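Local coordinates for protein myosin-2 (Saccharomyces cerevisiae, PDB 6IXO) that transports organelles and other cargo along actin cables as a class V myosin, binding cargo receptors through its globular tail domain, at residues D204-F209 and V264-E269; V225-V230 and L276-E281. One frame throughout, in Å; residues are numbered along the deposited sequence. Where two conformers were deposited one is given.

Contact 1 (D204-F209 and V264-E269)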
ATOM      1  N   ASP A 204       5.810 -17.254  -3.830  1.00 33.78           N
ATOM      2  CA  ASP A 204       5.533 -16.488  -2.636  1.00 33.12           C
ATOM      3  C   ASP A 204       5.313 -15.040  -3.004  1.00 32.68           C
ATOM      4  O   ASP A 204       4.503 -14.359  -2.368  1.00 31.26           O
ATOM      5  CB  ASP A 204       6.654 -16.590  -1.617  1.00 30.58           C
ATOM      6  CG  ASP A 204       6.882 -18.009  -1.164  1.00 41.77           C
ATOM      7  OD1 ASP A 204       5.900 -18.684  -0.797  1.00 45.47           O
ATOM      8  OD2 ASP A 204       8.043 -18.459  -1.248  1.00 39.48           O
ATOM      9  N   ILE A 205       6.052 -14.570  -4.005  1.00 31.34           N
ATOM     10  CA  ILE A 205       5.916 -13.183  -4.442  1.00 29.75           C
ATOM     11  C   ILE A 205       4.566 -12.961  -5.123  1.00 30.67           C
ATOM     12  O   ILE A 205       3.883 -11.938  -4.902  1.00 29.51           O
ATOM     13  CB  ILE A 205       7.050 -12.794  -5.420  1.00 31.39           C
ATOM     14  CG1 ILE A 205       8.406 -12.941  -4.718  1.00 29.37           C
ATOM     15  CG2 ILE A 205       6.878 -11.360  -5.894  1.00 31.03           C
ATOM     16  CD1 ILE A 205       8.513 -12.116  -3.372  1.00 31.69           C
ATOM     17  N   LEU A 206       4.182 -13.911  -5.972  1.00 29.67           N
ATOM     18  CA  LEU A 206       2.881 -13.794  -6.616  1.00 29.52           C
ATOM     19  C   LEU A 206       1.746 -13.841  -5.581  1.00 33.75           C
ATOM     20  O   LEU A 206       0.770 -13.093  -5.685  1.00 33.33           O
ATOM     21  CB  LEU A 206       2.716 -14.915  -7.652  1.00 31.81           C
ATOM     22  CG  LEU A 206       3.720 -14.704  -8.786  1.00 38.65           C
ATOM     23  CD1 LEU A 206       3.678 -15.919  -9.692  1.00 43.40           C
ATOM     24  CD2 LEU A 206       3.341 -13.485  -9.561  1.00 39.60           C
ATOM     25  N   THR A 207       1.871 -14.725  -4.590  1.00 30.79           N
ATOM     26  CA  THR A 207       0.870 -14.813  -3.519  1.00 33.36           C
ATOM     27  C   THR A 207       0.713 -13.461  -2.835  1.00 33.49           C
ATOM     28  O   THR A 207      -0.395 -12.997  -2.547  1.00 31.00           O
ATOM     29  CB  THR A 207       1.273 -15.872  -2.486  1.00 36.00           C
ATOM     30  OG1 THR A 207       1.141 -17.155  -3.082  1.00 35.73           O
ATOM     31  CG2 THR A 207       0.374 -15.806  -1.244  1.00 34.87           C
ATOM     32  N   PHE A 208       1.842 -12.817  -2.593  1.00 28.85           N
ATOM     33  CA  PHE A 208       1.874 -11.523  -1.917  1.00 30.56           C
ATOM     34  C   PHE A 208       1.156 -10.430  -2.710  1.00 36.91           C
ATOM     35  O   PHE A 208       0.316  -9.695  -2.169  1.00 31.03           O
ATOM     36  CB  PHE A 208       3.355 -11.158  -1.652  1.00 24.49           C
ATOM     37  CG  PHE A 208       3.593  -9.750  -1.125  1.00 25.72           C
ATOM     38  CD1 PHE A 208       3.825  -9.542   0.223  1.00 24.68           C
ATOM     39  CD2 PHE A 208       3.654  -8.652  -1.988  1.00 27.67           C
ATOM     40  CE1 PHE A 208       4.102  -8.234   0.719  1.00 23.27           C
ATOM     41  CE2 PHE A 208       3.929  -7.375  -1.515  1.00 24.99           C
ATOM     42  CZ  PHE A 208       4.155  -7.162  -0.155  1.00 26.16           C
ATOM     43  N   PHE A 209       1.506 -10.288  -3.983  1.00 29.21           N
ATOM     44  CA  PHE A 209       0.801  -9.322  -4.824  1.00 28.66           C
ATOM     45  C   PHE A 209      -0.672  -9.724  -5.062  1.00 32.43           C
ATOM     46  O   PHE A 209      -1.573  -8.857  -5.063  1.00 28.41           O
ATOM     47  CB  PHE A 209       1.515  -9.146  -6.169  1.00 26.32           C
ATOM     48  CG  PHE A 209       2.696  -8.257  -6.088  1.00 28.68           C
ATOM     49  CD1 PHE A 209       2.543  -6.875  -6.100  1.00 32.95           C
ATOM     50  CD2 PHE A 209       3.983  -8.796  -5.956  1.00 29.78           C
ATOM     51  CE1 PHE A 209       3.647  -6.027  -5.993  1.00 29.73           C
ATOM     52  CE2 PHE A 209       5.098  -7.960  -5.849  1.00 29.88           C
ATOM     53  CZ  PHE A 209       4.936  -6.570  -5.864  1.00 31.81           C
ATOM     54  N   VAL A 264      11.082 -13.022 -13.620  1.00 26.31           N
ATOM     55  CA  VAL A 264      10.555 -11.697 -13.912  1.00 28.73           C
ATOM     56  C   VAL A 264       9.328 -11.703 -14.829  1.00 34.51           C
ATOM     57  O   VAL A 264       8.358 -10.932 -14.633  1.00 36.40           O
ATOM     58  CB  VAL A 264      11.666 -10.816 -14.552  1.00 32.96           C
ATOM     59  CG1 VAL A 264      11.180  -9.417 -14.816  1.00 37.12           C
ATOM     60  CG2 VAL A 264      12.837 -10.748 -13.595  1.00 36.01           C
ATOM     61  N   THR A 265       9.349 -12.556 -15.852  1.00 29.61           N
ATOM     62  CA  THR A 265       8.221 -12.607 -16.765  1.00 24.76           C
ATOM     63  C   THR A 265       6.972 -13.002 -15.990  1.00 31.40           C
ATOM     64  O   THR A 265       5.872 -12.498 -16.263  1.00 32.04           O
ATOM     65  CB  THR A 265       8.479 -13.622 -17.916  1.00 28.77           C
ATOM     66  OG1 THR A 265       9.655 -13.192 -18.608  1.00 31.02           O
ATOM     67  CG2 THR A 265       7.301 -13.675 -18.900  1.00 33.17           C
ATOM     68  N   ARG A 266       7.095 -13.901 -15.027  1.00 29.90           N
ATOM     69  CA  ARG A 266       5.889 -14.324 -14.305  0.57 33.32           C
ATOM     70  C   ARG A 266       5.270 -13.125 -13.575  1.00 32.72           C
ATOM     71  O   ARG A 266       4.060 -12.984 -13.511  1.00 35.07           O
ATOM     72  CB  ARG A 266       6.200 -15.447 -13.321  0.57 31.98           C
ATOM     73  CG  ARG A 266       6.496 -16.808 -14.009  0.57 37.71           C
ATOM     74  CD  ARG A 266       7.145 -17.793 -13.028  0.57 40.23           C
ATOM     75  NE  ARG A 266       6.261 -18.176 -11.920  0.57 46.95           N
ATOM     76  CZ  ARG A 266       6.639 -18.963 -10.914  0.57 45.21           C
ATOM     77  NH1 ARG A 266       7.873 -19.460 -10.884  0.57 44.79           N
ATOM     78  NH2 ARG A 266       5.787 -19.266  -9.949  0.57 47.33           N
ATOM     79  N   LEU A 267       6.109 -12.264 -13.042  1.00 27.45           N
ATOM     80  CA  LEU A 267       5.607 -11.100 -12.302  1.00 29.85           C
ATOM     81  C   LEU A 267       5.008 -10.116 -13.289  1.00 32.71           C
ATOM     82  O   LEU A 267       3.934  -9.556 -13.072  1.00 30.25           O
ATOM     83  CB  LEU A 267       6.732 -10.457 -11.476  1.00 29.62           C
ATOM     84  CG  LEU A 267       6.301  -9.380 -10.473  1.00 38.45           C
ATOM     85  CD1 LEU A 267       5.170  -9.873  -9.521  1.00 33.03           C
ATOM     86  CD2 LEU A 267       7.534  -8.965  -9.669  1.00 36.63           C
ATOM     87  N   GLU A 268       5.663  -9.934 -14.418  1.00 30.16           N
ATOM     88  CA  GLU A 268       5.112  -9.080 -15.473  1.00 31.54           C
ATOM     89  C   GLU A 268       3.769  -9.577 -16.031  1.00 38.47           C
ATOM     90  O   GLU A 268       2.866  -8.775 -16.336  1.00 39.81           O
ATOM     91  CB  GLU A 268       6.168  -8.944 -16.587  1.00 31.75           C
ATOM     92  CG  GLU A 268       5.832  -8.028 -17.736  1.00 39.30           C
ATOM     93  CD  GLU A 268       6.921  -8.120 -18.845  1.00 57.72           C
ATOM     94  OE1 GLU A 268       7.560  -9.188 -18.956  1.00 52.86           O
ATOM     95  OE2 GLU A 268       7.152  -7.136 -19.576  1.00 56.96           O
ATOM     96  N   GLU A 269       3.613 -10.895 -16.158  1.00 33.89           N
ATOM     97  CA  GLU A 269       2.379 -11.454 -16.727  1.00 34.12           C
ATOM     98  C   GLU A 269       1.240 -11.320 -15.685  1.00 31.74           C
ATOM     99  O   GLU A 269       0.092 -11.133 -16.028  1.00 36.55           O
ATOM    100  CB  GLU A 269       2.596 -12.912 -17.127  1.00 36.93           C
ATOM    101  CG  GLU A 269       3.488 -13.050 -18.366  1.00 33.01           C
ATOM    102  CD  GLU A 269       2.707 -12.745 -19.620  1.00 42.68           C
ATOM    103  OE1 GLU A 269       1.445 -12.921 -19.614  1.00 41.15           O
ATOM    104  OE2 GLU A 269       3.333 -12.345 -20.620  1.00 50.45           O
TER

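Contact 2 (V225-V230 and L276-E281)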
ATOM      1  N   VAL A 225      -5.773   3.531  -5.962  1.00 31.07           N
ATOM      2  CA  VAL A 225      -4.955   3.256  -4.805  1.00 30.25           C
ATOM      3  C   VAL A 225      -4.181   1.952  -5.019  1.00 29.84           C
ATOM      4  O   VAL A 225      -2.985   1.825  -4.684  1.00 30.29           O
ATOM      5  CB  VAL A 225      -5.826   3.152  -3.548  1.00 31.56           C
ATOM      6  CG1 VAL A 225      -5.006   2.612  -2.389  1.00 28.65           C
ATOM      7  CG2 VAL A 225      -6.461   4.542  -3.198  1.00 29.48           C
ATOM      8  N   PHE A 226      -4.877   0.972  -5.569  1.00 29.93           N
ATOM      9  CA  PHE A 226      -4.224  -0.277  -5.957  1.00 29.05           C
ATOM     10  C   PHE A 226      -3.050  -0.002  -6.915  1.00 30.08           C
ATOM     11  O   PHE A 226      -1.920  -0.531  -6.751  1.00 28.89           O
ATOM     12  CB  PHE A 226      -5.248  -1.218  -6.606  1.00 31.35           C
ATOM     13  CG  PHE A 226      -4.580  -2.451  -7.259  1.00 30.63           C
ATOM     14  CD1 PHE A 226      -4.078  -3.455  -6.469  1.00 28.71           C
ATOM     15  CD2 PHE A 226      -4.508  -2.561  -8.614  1.00 32.63           C
ATOM     16  CE1 PHE A 226      -3.446  -4.615  -7.035  1.00 31.20           C
ATOM     17  CE2 PHE A 226      -3.890  -3.704  -9.225  1.00 37.45           C
ATOM     18  CZ  PHE A 226      -3.359  -4.732  -8.421  1.00 35.37           C
ATOM     19  N   HIS A 227      -3.312   0.817  -7.938  1.00 30.92           N
ATOM     20  CA  HIS A 227      -2.266   1.169  -8.900  0.58 32.63           C
ATOM     21  C   HIS A 227      -1.057   1.780  -8.201  1.00 31.64           C
ATOM     22  O   HIS A 227       0.083   1.440  -8.500  1.00 26.20           O
ATOM     23  CB  HIS A 227      -2.783   2.144  -9.976  0.58 29.92           C
ATOM     24  CG  HIS A 227      -1.774   2.423 -11.047  0.58 38.24           C
ATOM     25  ND1 HIS A 227      -0.893   3.486 -10.986  0.58 42.61           N
ATOM     26  CD2 HIS A 227      -1.458   1.741 -12.174  0.58 37.62           C
ATOM     27  CE1 HIS A 227      -0.092   3.452 -12.038  0.58 39.18           C
ATOM     28  NE2 HIS A 227      -0.413   2.403 -12.772  0.58 37.11           N
ATOM     29  N   ALA A 228      -1.295   2.693  -7.273  1.00 29.47           N
ATOM     30  CA  ALA A 228      -0.167   3.396  -6.612  1.00 25.73           C
ATOM     31  C   ALA A 228       0.641   2.429  -5.777  1.00 27.13           C
ATOM     32  O   ALA A 228       1.870   2.421  -5.816  1.00 26.93           O
ATOM     33  CB  ALA A 228      -0.729   4.586  -5.702  1.00 27.72           C
ATOM     34  N   VAL A 229      -0.056   1.621  -4.993  1.00 24.00           N
ATOM     35  CA  VAL A 229       0.628   0.713  -4.087  1.00 27.97           C
ATOM     36  C   VAL A 229       1.490  -0.272  -4.876  1.00 27.45           C
ATOM     37  O   VAL A 229       2.669  -0.482  -4.595  1.00 25.88           O
ATOM     38  CB  VAL A 229      -0.377  -0.071  -3.243  1.00 27.83           C
ATOM     39  CG1 VAL A 229       0.337  -1.258  -2.532  1.00 30.72           C
ATOM     40  CG2 VAL A 229      -1.071   0.893  -2.243  1.00 30.63           C
ATOM     41  N   VAL A 230       0.903  -0.872  -5.901  1.00 24.54           N
ATOM     42  CA  VAL A 230       1.652  -1.903  -6.604  1.00 24.39           C
ATOM     43  C   VAL A 230       2.781  -1.341  -7.460  1.00 25.82           C
ATOM     44  O   VAL A 230       3.876  -1.942  -7.553  1.00 26.92           O
ATOM     45  CB  VAL A 230       0.675  -2.751  -7.476  1.00 27.21           C
ATOM     46  CG1 VAL A 230       1.494  -3.724  -8.385  1.00 27.76           C
ATOM     47  CG2 VAL A 230      -0.225  -3.541  -6.528  1.00 30.47           C
ATOM     48  N   LEU A 276      -2.816  -3.729 -14.384  1.00 48.59           N
ATOM     49  CA  LEU A 276      -1.743  -2.792 -14.635  1.00 52.56           C
ATOM     50  C   LEU A 276      -1.343  -2.819 -16.095  1.00 60.88           C
ATOM     51  O   LEU A 276      -1.337  -3.866 -16.721  1.00 62.39           O
ATOM     52  CB  LEU A 276      -0.538  -3.110 -13.765  1.00 48.28           C
ATOM     53  CG  LEU A 276      -0.712  -3.177 -12.252  1.00 53.84           C
ATOM     54  CD1 LEU A 276       0.659  -3.172 -11.699  1.00 58.59           C
ATOM     55  CD2 LEU A 276      -1.485  -1.990 -11.729  1.00 56.38           C
ATOM     56  N   THR A 277      -0.983  -1.670 -16.638  1.00 64.20           N
ATOM     57  CA  THR A 277      -0.470  -1.630 -17.997  1.00 67.25           C
ATOM     58  C   THR A 277       0.971  -1.136 -17.975  1.00 67.72           C
ATOM     59  O   THR A 277       1.651  -1.118 -18.999  1.00 83.02           O
ATOM     60  CB  THR A 277      -1.330  -0.730 -18.897  1.00 70.72           C
ATOM     61  OG1 THR A 277      -1.650   0.473 -18.187  1.00 71.89           O
ATOM     62  CG2 THR A 277      -2.624  -1.443 -19.280  1.00 68.93           C
ATOM     63  N   ASP A 278       1.438  -0.759 -16.792  1.00 56.03           N
ATOM     64  CA  ASP A 278       2.780  -0.194 -16.644  1.00 61.55           C
ATOM     65  C   ASP A 278       3.723  -1.085 -15.832  1.00 53.35           C
ATOM     66  O   ASP A 278       4.830  -0.665 -15.451  1.00 58.11           O
ATOM     67  CB  ASP A 278       2.686   1.189 -16.000  1.00 75.73           C
ATOM     68  CG  ASP A 278       1.557   1.282 -14.992  1.00 85.76           C
ATOM     69  OD1 ASP A 278       0.906   2.345 -14.937  1.00 95.53           O
ATOM     70  OD2 ASP A 278       1.316   0.296 -14.262  1.00 81.06           O
ATOM     71  N   GLY A 279       3.288  -2.312 -15.560  1.00 44.96           N
ATOM     72  CA  GLY A 279       4.138  -3.262 -14.850  1.00 44.86           C
ATOM     73  C   GLY A 279       5.457  -3.491 -15.573  1.00 45.42           C
ATOM     74  O   GLY A 279       6.521  -3.551 -14.958  1.00 47.74           O
ATOM     75  N   THR A 280       5.397  -3.599 -16.895  1.00 45.06           N
ATOM     76  CA  THR A 280       6.606  -3.774 -17.695  1.00 44.47           C
ATOM     77  C   THR A 280       7.576  -2.616 -17.437  1.00 42.33           C
ATOM     78  O   THR A 280       8.767  -2.832 -17.202  1.00 41.22           O
ATOM     79  CB  THR A 280       6.248  -3.886 -19.167  1.00 48.13           C
ATOM     80  OG1 THR A 280       5.499  -5.090 -19.347  1.00 51.63           O
ATOM     81  CG2 THR A 280       7.488  -3.941 -20.033  1.00 47.98           C
ATOM     82  N   GLU A 281       7.055  -1.390 -17.394  1.00 39.55           N
ATOM     83  CA  GLU A 281       7.906  -0.219 -17.145  1.00 40.92           C
ATOM     84  C   GLU A 281       8.565  -0.230 -15.742  1.00 38.74           C
ATOM     85  O   GLU A 281       9.759   0.077 -15.606  1.00 41.99           O
ATOM     86  CB  GLU A 281       7.101   1.068 -17.340  1.00 56.61           C
ATOM     87  CG  GLU A 281       7.812   2.303 -16.828  1.00 74.00           C
ATOM     88  CD  GLU A 281       7.055   3.580 -17.136  1.00 91.19           C
ATOM     89  OE1 GLU A 281       5.808   3.521 -17.252  1.00 95.57           O
ATOM     90  OE2 GLU A 281       7.713   4.637 -17.268  1.00 96.86           O
TER

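Contact 1 (D204-F209 and V264-E269)
Leu-206 and Leu-267 meet where helix 202-218 and helix 254-273 run nearly parallel, their local axes 10.6 Å apart at closest approach and inclined by 17°. This is helix-to-helix packing inside the all-helical globular tail, the cargo-binding domain of this class V myosin. No hydrogen bond joins the two segments, and the contact is made mainly by apolar side chains. Leu-267 supplies the central atom, CD1. With CG set anti to the backbone N (chi1 -170°), the side chain reaches across to the other helix. There CD1 meets three residues. Leu-267 CD1 lies 4.0 Å from Leu-206 CD2 and 4.3 Å from Ile-205 CG2. The two leucines slide past each other in opposite directions. The side chain of Phe-209 crosses that of Leu-267 at about a right angle, and its ring meets CD1 obliquely. Within its own helix this ring is flanked by Ile-205 CG2 at the edge and by Phe-208 CD2 over one face. Leu-233 and Leu-234 of helix 223-247 also touch Phe-209, which ties the pair of helices to a third. Leu-206 has a second neighbour, Arg-266, on the more exposed side. The arginine chain bends at chi3 (65°) and crosses the leucine at about a right angle. Its charge is matched by Asp-203, one turn before Thr-207, through a salt bridge from NH2. Replacing Leu-206 by an alanine would probably open a gap beside Leu-267 CD1 and leave the Arg-266 guanidinium without the methyl that lies against it. In the conformer described, Leu-206 CD1 lies 4.0 Å from Arg-266 NH2 and 4.1 Å from Arg-266 NE.

Contact 2 (V225-V230 and L276-E281)
Leu-276 packs its two methyl branches against helix 223-247 from the turn that precedes the short helix 279-282. The tight part is apolar. Leu-276 CD1 presses on Val-230 CG1 at 3.5 Å, closer than usual for two carbons. Leu-276 CD2 sits between two rings, 3.9 Å from Phe-226 CE2 and 3.8 Å from His-227 CD2, and approaches both obliquely. Phe-226 also meets Tyr-213 edge-to-face and touches Trp-270, and Leu-276 touches Cys-271. The less buried side is polar and rests on one bond. His-227, with CG anti to the backbone N (chi1 -175°), extends its ring to meet Asp-278 coming from the opposite direction. In the conformer described, His-227 NE2 donates to Asp-278 OD1 at 2.5 Å, with an angle of 156° at the hydrogen. This is unusually short, so the exact length is doubtful. The oxygen lies at the ring edge, close to the ring plane, and receives the bond on its syn side. Ring and carboxylate planes are 55° apart, so the two groups are not coplanar. In this conformer the carboxylate would be expected to favour a charged imidazole. The arrangement is a His-carboxylate hydrogen bond beside a leucine packed on the helix, joining an interhelical turn to a long helix within the Dilute-family region of the globular tail.

Both contacts are largely buried, with their centres about 13 Å apart, and their segments alternate along the chain. Contact 1 joins two helices and has no hydrogen bond between its segments; contact 2 sets a turn against a helix and adds a polar pair at its less buried margin. Each has an apolar centre with a charged residue toward the outside, an arginine in the first and an aspartate in the second. They also touch directly. Phe-209 CE1 packs 4.0 Å from Val-230 CG1, and Glu-268 OE2 lies 2.6 Å from Thr-280 OG1, a probable hydrogen bond. Helices 202-218, 223-247 and 254-273 thus share one packed region.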